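Local coordinates for N-acetyltransferase family protein (Bacillus anthracis, PDB 3LNB) that probably transfers acetyl groups from acetyl-coenzyme A to arylamines, inactivating the sulfonamide drug sulfamethoxazole, at residues Thr51-Gly63 and Tyr150-Pro164. The protein carries 1 engineered substitution. Residues are numbered along the deposited sequence; the frame is centred on the assembly and turned at random.
Sequences TFNDLDEILLNMG and YVIDAGFASHLPLHP. With COA (coenzyme A), chain B; FMT (formic acid), chain C.
L59, on helix 55-65, pushes into the loop that follows strand 148-152, a worked example of a helix packing against an active-site loop in the arylamine N-acetyltransferase fold. Its two methyls divide the work: CD1 lies against the backbone of L162 and H163, whereas L59 CD2 reaches A154 CB at 4.0 Å and I152 CG2. One turn further on, the bent end of M62 brings CE to within 3.8 Å of the same A154 CB, and the bare CA of G63 lets L160 CD1 approach to 3.7 Å. Toward the start of the helix, L55 CD1 rests on P164 CG. F52, its ring swung anti to the backbone N (chi1 -179°), sets CZ over one face of Y150, near the rim, with the planes inclined at 56°; H145 stacks on F52.

At the more polar margin, H163 ND1 donates an almost straight bond to D56 OD1, modelled very short at 2.4 Å, so that the length is doubtful, and the carboxylate is turned 54° from the imidazole plane. A water bridges D56 O and L162 O. Further out, D153 closes an Asx turn through OD1 to G155 N and hydrogen-bonds H138 NE2 through OD2, consistent with the Cys-His-Asp triad of this family, in which C99 would be the nucleophile. The loop then reaches coenzyme A, where S158 grips one pantetheine carbonyl oxygen twice, O9P lying 3.0 Å from S158 N and 2.7 Å from S158 OG.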
loop_
_atom_site.group_PDB
_atom_site.type_symbol
_atom_site.label_atom_id
_atom_site.label_comp_id
_atom_site.label_asym_id
_atom_site.label_seq_id
_atom_site.Cartn_x
_atom_site.Cartn_y
_atom_site.Cartn_z
ATOM N N THR A 51 6.305 19.061 -3.534
ATOM C CA THR A 51 6.830 18.973 -4.885
ATOM C C THR A 51 7.307 17.549 -5.144
ATOM O O THR A 51 7.297 16.703 -4.242
ATOM C CB THR A 51 8.013 19.949 -5.103
ATOM O OG1 THR A 51 9.098 19.597 -4.232
ATOM C CG2 THR A 51 7.575 21.388 -4.820
ATOM N N PHE A 52 7.728 17.287 -6.372
ATOM C CA PHE A 52 8.197 15.961 -6.742
ATOM C C PHE A 52 9.237 15.410 -5.767
ATOM O O PHE A 52 9.147 14.258 -5.327
ATOM C CB PHE A 52 8.786 15.990 -8.148
ATOM C CG PHE A 52 9.285 14.654 -8.617
ATOM C CD1 PHE A 52 8.392 13.665 -9.014
ATOM C CD2 PHE A 52 10.645 14.380 -8.646
ATOM C CE1 PHE A 52 8.852 12.419 -9.433
ATOM C CE2 PHE A 52 11.119 13.137 -9.064
ATOM C CZ PHE A 52 10.222 12.157 -9.457
ATOM N N ASN A 53 10.222 16.233 -5.426
ATOM C CA ASN A 53 11.270 15.799 -4.520
ATOM C C ASN A 53 10.761 15.467 -3.127
ATOM O O ASN A 53 11.472 14.845 -2.355
ATOM C CB ASN A 53 12.389 16.848 -4.434
ATOM C CG ASN A 53 13.183 16.971 -5.733
ATOM O OD1 ASN A 53 13.113 16.101 -6.607
ATOM N ND2 ASN A 53 13.953 18.047 -5.857
ATOM N N ASP A 54 9.531 15.866 -2.810
ATOM C CA ASP A 54 8.951 15.599 -1.491
ATOM C C ASP A 54 8.187 14.279 -1.408
ATOM O O ASP A 54 7.693 13.906 -0.333
ATOM C CB ASP A 54 7.999 16.730 -1.090
ATOM C CG ASP A 54 8.709 18.053 -0.899
ATOM O OD1 ASP A 54 9.639 18.099 -0.071
ATOM O OD2 ASP A 54 8.334 19.043 -1.571
ATOM N N LEU A 55 8.085 13.580 -2.535
ATOM C CA LEU A 55 7.350 12.322 -2.583
ATOM C C LEU A 55 7.973 11.209 -1.743
ATOM O O LEU A 55 7.260 10.367 -1.194
ATOM C CB LEU A 55 7.187 11.861 -4.036
ATOM C CG LEU A 55 6.297 12.764 -4.898
ATOM C CD1 LEU A 55 6.316 12.310 -6.351
ATOM C CD2 LEU A 55 4.886 12.750 -4.348
ATOM N N ASP A 56 9.298 11.215 -1.644
ATOM C CA ASP A 56 10.020 10.216 -0.876
ATOM C C ASP A 56 9.625 10.299 0.591
ATOM O O ASP A 56 9.373 9.285 1.241
ATOM C CB ASP A 56 11.514 10.458 -1.042
ATOM C CG ASP A 56 11.909 10.563 -2.499
ATOM O OD1 ASP A 56 12.287 9.534 -3.092
ATOM O OD2 ASP A 56 11.807 11.677 -3.061
ATOM N N GLU A 57 9.574 11.525 1.098
ATOM C CA GLU A 57 9.200 11.775 2.479
ATOM C C GLU A 57 7.766 11.329 2.719
ATOM O O GLU A 57 7.457 10.760 3.761
ATOM C CB GLU A 57 9.352 13.264 2.795
ATOM C CG GLU A 57 8.614 13.720 4.030
ATOM C CD GLU A 57 8.950 15.146 4.407
ATOM O OE1 GLU A 57 8.995 16.014 3.507
ATOM O OE2 GLU A 57 9.166 15.396 5.611
ATOM N N ILE A 58 6.892 11.584 1.749
ATOM C CA ILE A 58 5.492 11.186 1.879
ATOM C C ILE A 58 5.394 9.668 1.975
ATOM O O ILE A 58 4.769 9.140 2.892
ATOM C CB ILE A 58 4.643 11.657 0.674
ATOM C CG1 ILE A 58 4.634 13.182 0.604
ATOM C CG2 ILE A 58 3.205 11.133 0.804
ATOM C CD1 ILE A 58 3.960 13.837 1.779
ATOM N N LEU A 59 6.021 8.973 1.031
ATOM C CA LEU A 59 5.988 7.512 1.011
ATOM C C LEU A 59 6.609 6.899 2.257
ATOM O O LEU A 59 6.102 5.918 2.793
ATOM C CB LEU A 59 6.712 6.980 -0.229
ATOM C CG LEU A 59 6.063 7.272 -1.583
ATOM C CD1 LEU A 59 7.011 6.858 -2.709
ATOM C CD2 LEU A 59 4.728 6.534 -1.679
ATOM N N LEU A 60 7.716 7.475 2.711
ATOM C CA LEU A 60 8.394 6.970 3.898
ATOM C C LEU A 60 7.498 7.028 5.135
ATOM O O LEU A 60 7.337 6.034 5.840
ATOM C CB LEU A 60 9.675 7.770 4.156
ATOM C CG LEU A 60 10.314 7.606 5.540
ATOM C CD1 LEU A 60 10.751 6.161 5.769
ATOM C CD2 LEU A 60 11.497 8.550 5.639
ATOM N N ASN A 61 6.917 8.194 5.396
ATOM C CA ASN A 61 6.059 8.359 6.561
ATOM C C ASN A 61 4.826 7.470 6.506
ATOM O O ASN A 61 4.403 6.933 7.530
ATOM C CB ASN A 61 5.668 9.829 6.726
ATOM C CG ASN A 61 6.828 10.686 7.223
ATOM O OD1 ASN A 61 7.975 10.509 6.807
ATOM N ND2 ASN A 61 6.528 11.630 8.110
ATOM N N MET A 62 4.252 7.307 5.313
ATOM C CA MET A 62 3.083 6.454 5.154
ATOM C C MET A 62 3.451 5.035 5.562
ATOM O O MET A 62 2.718 4.387 6.301
ATOM C CB MET A 62 2.588 6.451 3.700
ATOM C CG MET A 62 1.853 7.720 3.275
ATOM S SD MET A 62 1.119 7.575 1.625
ATOM C CE MET A 62 -0.304 6.545 1.961
ATOM N N GLY A 63 4.594 4.558 5.080
ATOM C CA GLY A 63 5.021 3.212 5.416
ATOM C C GLY A 63 5.270 3.009 6.902
ATOM O O GLY A 63 5.014 1.936 7.444
ATOM N N TYR A 150 5.980 7.630 -13.523
ATOM C CA TYR A 150 6.471 6.924 -12.350
ATOM C C TYR A 150 5.354 6.146 -11.700
ATOM O O TYR A 150 4.186 6.533 -11.769
ATOM C CB TYR A 150 7.005 7.890 -11.297
ATOM C CG TYR A 150 8.139 8.767 -11.746
ATOM C CD1 TYR A 150 7.914 9.854 -12.585
ATOM C CD2 TYR A 150 9.442 8.520 -11.315
ATOM C CE1 TYR A 150 8.955 10.679 -12.984
ATOM C CE2 TYR A 150 10.493 9.336 -11.706
ATOM C CZ TYR A 150 10.242 10.416 -12.540
ATOM O OH TYR A 150 11.271 11.237 -12.915
ATOM N N VAL A 151 5.714 5.037 -11.070
ATOM C CA VAL A 151 4.730 4.261 -10.334
ATOM C C VAL A 151 4.837 4.773 -8.901
ATOM O O VAL A 151 5.937 4.907 -8.360
ATOM C CB VAL A 151 5.037 2.739 -10.347
ATOM C CG1 VAL A 151 4.286 2.039 -9.199
ATOM C CG2 VAL A 151 4.615 2.139 -11.687
ATOM N N ILE A 152 3.696 5.091 -8.305
ATOM C CA ILE A 152 3.650 5.559 -6.925
ATOM C C ILE A 152 2.849 4.479 -6.219
ATOM O O ILE A 152 1.667 4.293 -6.508
ATOM C CB ILE A 152 2.901 6.907 -6.792
ATOM C CG1 ILE A 152 3.546 7.966 -7.690
ATOM C CG2 ILE A 152 2.936 7.377 -5.333
ATOM C CD1 ILE A 152 4.992 8.262 -7.349
ATOM N N ASP A 153 3.487 3.757 -5.306
ATOM C CA ASP A 153 2.793 2.681 -4.616
ATOM C C ASP A 153 3.076 2.630 -3.121
ATOM O O ASP A 153 4.194 2.363 -2.698
ATOM C CB ASP A 153 3.168 1.343 -5.256
ATOM C CG ASP A 153 2.316 0.186 -4.753
ATOM O OD1 ASP A 153 1.483 0.389 -3.841
ATOM O OD2 ASP A 153 2.489 -0.933 -5.283
ATOM N N ALA A 154 2.044 2.886 -2.328
ATOM C CA ALA A 154 2.170 2.854 -0.879
ATOM C C ALA A 154 1.302 1.736 -0.324
ATOM O O ALA A 154 1.040 1.688 0.876
ATOM C CB ALA A 154 1.738 4.188 -0.286
ATOM N N GLY A 155 0.858 0.834 -1.196
ATOM C CA GLY A 155 -0.002 -0.247 -0.744
ATOM C C GLY A 155 0.531 -1.667 -0.849
ATOM O O GLY A 155 -0.204 -2.616 -0.580
ATOM N N PHE A 156 1.800 -1.827 -1.210
ATOM C CA PHE A 156 2.378 -3.161 -1.359
ATOM C C PHE A 156 2.892 -3.781 -0.048
ATOM O O PHE A 156 3.852 -4.548 -0.051
ATOM C CB PHE A 156 3.502 -3.124 -2.406
ATOM C CG PHE A 156 3.743 -4.446 -3.102
ATOM C CD1 PHE A 156 4.809 -4.590 -3.988
ATOM C CD2 PHE A 156 2.909 -5.544 -2.874
ATOM C CE1 PHE A 156 5.046 -5.814 -4.639
ATOM C CE2 PHE A 156 3.137 -6.770 -3.519
ATOM C CZ PHE A 156 4.210 -6.901 -4.405
ATOM N N ALA A 157 2.243 -3.433 1.062
ATOM C CA ALA A 157 2.570 -3.945 2.397
ATOM C C ALA A 157 4.028 -3.823 2.833
ATOM O O ALA A 157 4.478 -2.742 3.208
ATOM C CB ALA A 157 2.109 -5.399 2.520
ATOM N N SER A 158 4.765 -4.927 2.811
ATOM C CA SER A 158 6.163 -4.889 3.224
ATOM C C SER A 158 7.095 -4.592 2.058
ATOM O O SER A 158 8.267 -4.274 2.266
ATOM C CB SER A 158 6.576 -6.214 3.881
ATOM O OG SER A 158 6.693 -7.252 2.926
ATOM N N HIS A 159 6.571 -4.686 0.838
ATOM C CA HIS A 159 7.350 -4.436 -0.374
ATOM C C HIS A 159 7.146 -3.002 -0.866
ATOM O O HIS A 159 6.759 -2.778 -2.010
ATOM C CB HIS A 159 6.927 -5.426 -1.465
ATOM C CG HIS A 159 6.919 -6.850 -1.009
ATOM N ND1 HIS A 159 8.060 -7.502 -0.593
ATOM C CD2 HIS A 159 5.904 -7.734 -0.859
ATOM C CE1 HIS A 159 7.749 -8.726 -0.207
ATOM N NE2 HIS A 159 6.445 -8.892 -0.357
ATOM N N LEU A 160 7.408 -2.039 0.008
ATOM C CA LEU A 160 7.239 -0.629 -0.323
ATOM C C LEU A 160 8.502 -0.019 -0.932
ATOM O O LEU A 160 9.575 -0.066 -0.332
ATOM C CB LEU A 160 6.847 0.144 0.937
ATOM C CG LEU A 160 5.532 -0.272 1.597
ATOM C CD1 LEU A 160 5.374 0.463 2.923
ATOM C CD2 LEU A 160 4.367 0.036 0.658
ATOM N N PRO A 161 8.392 0.553 -2.141
ATOM C CA PRO A 161 9.559 1.164 -2.790
ATOM C C PRO A 161 10.051 2.403 -2.040
ATOM O O PRO A 161 11.252 2.675 -1.998
ATOM C CB PRO A 161 9.039 1.499 -4.183
ATOM C CG PRO A 161 8.027 0.412 -4.422
ATOM C CD PRO A 161 7.289 0.393 -3.103
ATOM N N LEU A 162 9.111 3.150 -1.462
ATOM C CA LEU A 162 9.422 4.363 -0.705
ATOM C C LEU A 162 10.024 5.490 -1.551
ATOM O O LEU A 162 10.600 6.440 -1.021
ATOM C CB LEU A 162 10.352 4.025 0.462
ATOM C CG LEU A 162 9.833 2.958 1.432
ATOM C CD1 LEU A 162 10.838 2.776 2.564
ATOM C CD2 LEU A 162 8.461 3.359 1.989
ATOM N N HIS A 163 9.882 5.368 -2.868
ATOM C CA HIS A 163 10.360 6.364 -3.839
ATOM C C HIS A 163 9.588 6.125 -5.133
ATOM O O HIS A 163 9.162 5.004 -5.407
ATOM C CB HIS A 163 11.846 6.168 -4.186
ATOM C CG HIS A 163 12.769 6.197 -3.012
ATOM N ND1 HIS A 163 13.153 7.368 -2.392
ATOM C CD2 HIS A 163 13.383 5.196 -2.339
ATOM C CE1 HIS A 163 13.963 7.085 -1.389
ATOM N NE2 HIS A 163 14.119 5.774 -1.335
ATOM N N PRO A 164 9.381 7.174 -5.939
ATOM C CA PRO A 164 8.662 6.935 -7.190
ATOM C C PRO A 164 9.536 5.974 -7.995
ATOM O O PRO A 164 10.759 6.090 -7.963
ATOM C CB PRO A 164 8.618 8.321 -7.828
ATOM C CG PRO A 164 8.559 9.230 -6.651
ATOM C CD PRO A 164 9.551 8.618 -5.693
HETATM N N1A COA B . -3.434 -11.730 3.627
HETATM C C2A COA B . -3.542 -12.185 4.862
HETATM N N3A COA B . -2.510 -12.707 5.504
HETATM C C4A COA B . -1.313 -12.788 4.909
HETATM C C5A COA B . -1.161 -12.326 3.610
HETATM C C6A COA B . -2.267 -11.782 2.968
HETATM N N6A COA B . -2.166 -11.308 1.729
HETATM N N7A COA B . 0.109 -12.508 3.266
HETATM C C8A COA B . 0.735 -13.059 4.304
HETATM N N9A COA B . -0.124 -13.228 5.309
HETATM C C1B COA B . 0.222 -13.709 6.667
HETATM C C2B COA B . 0.853 -15.100 6.678
HETATM O O2B COA B . -0.166 -16.100 6.585
HETATM C C3B COA B . 1.486 -15.106 8.068
HETATM O O3B COA B . 0.564 -15.602 9.043
HETATM P P3B COA B . 1.133 -16.427 10.302
HETATM O O7A COA B . 2.315 -15.779 10.912
HETATM O O8A COA B . -0.091 -16.581 11.336
HETATM O O9A COA B . 1.460 -17.897 9.735
HETATM C C4B COA B . 1.792 -13.628 8.327
HETATM O O4B COA B . 1.286 -12.903 7.194
HETATM C C5B COA B . 3.297 -13.381 8.427
HETATM O O5B COA B . 3.930 -13.729 7.194
HETATM P P1A COA B . 5.535 -13.767 7.111
HETATM O O1A COA B . 5.895 -13.966 5.555
HETATM O O2A COA B . 6.101 -14.837 7.961
HETATM O O3A COA B . 6.039 -12.308 7.569
HETATM P P2A COA B . 6.040 -11.009 6.618
HETATM O O4A COA B . 7.490 -10.986 5.920
HETATM O O5A COA B . 5.791 -9.786 7.415
HETATM O O6A COA B . 4.969 -11.238 5.438
HETATM C CBP COA B . 3.383 -9.558 4.592
HETATM C CCP COA B . 3.630 -10.742 5.533
HETATM C CDP COA B . 4.180 -8.345 5.074
HETATM C CEP COA B . 1.891 -9.222 4.595
HETATM C CAP COA B . 3.809 -9.934 3.170
HETATM O OAP COA B . 3.097 -11.102 2.755
HETATM C C9P COA B . 3.511 -8.806 2.180
HETATM O O9P COA B . 4.179 -7.773 2.174
HETATM N N8P COA B . 2.500 -9.053 1.350
HETATM C C7P COA B . 2.064 -8.111 0.308
HETATM C C6P COA B . 0.536 -8.052 0.250
HETATM C C5P COA B . 0.056 -7.418 -1.059
HETATM O O5P COA B . 0.127 -8.041 -2.116
HETATM N N4P COA B . -0.444 -6.189 -0.961
HETATM C C3P COA B . -0.935 -5.462 -2.141
HETATM C C2P COA B . -2.337 -5.932 -2.534
HETATM S S1P COA B . -3.646 -5.447 -1.350
HETATM C C FMT C . 14.593 4.337 1.924
HETATM O O1 FMT C . 15.338 4.501 0.976
HETATM O O2 FMT C . 14.719 3.239 2.689
HETATM O O HOH W 1 11.733 7.326 1.247
#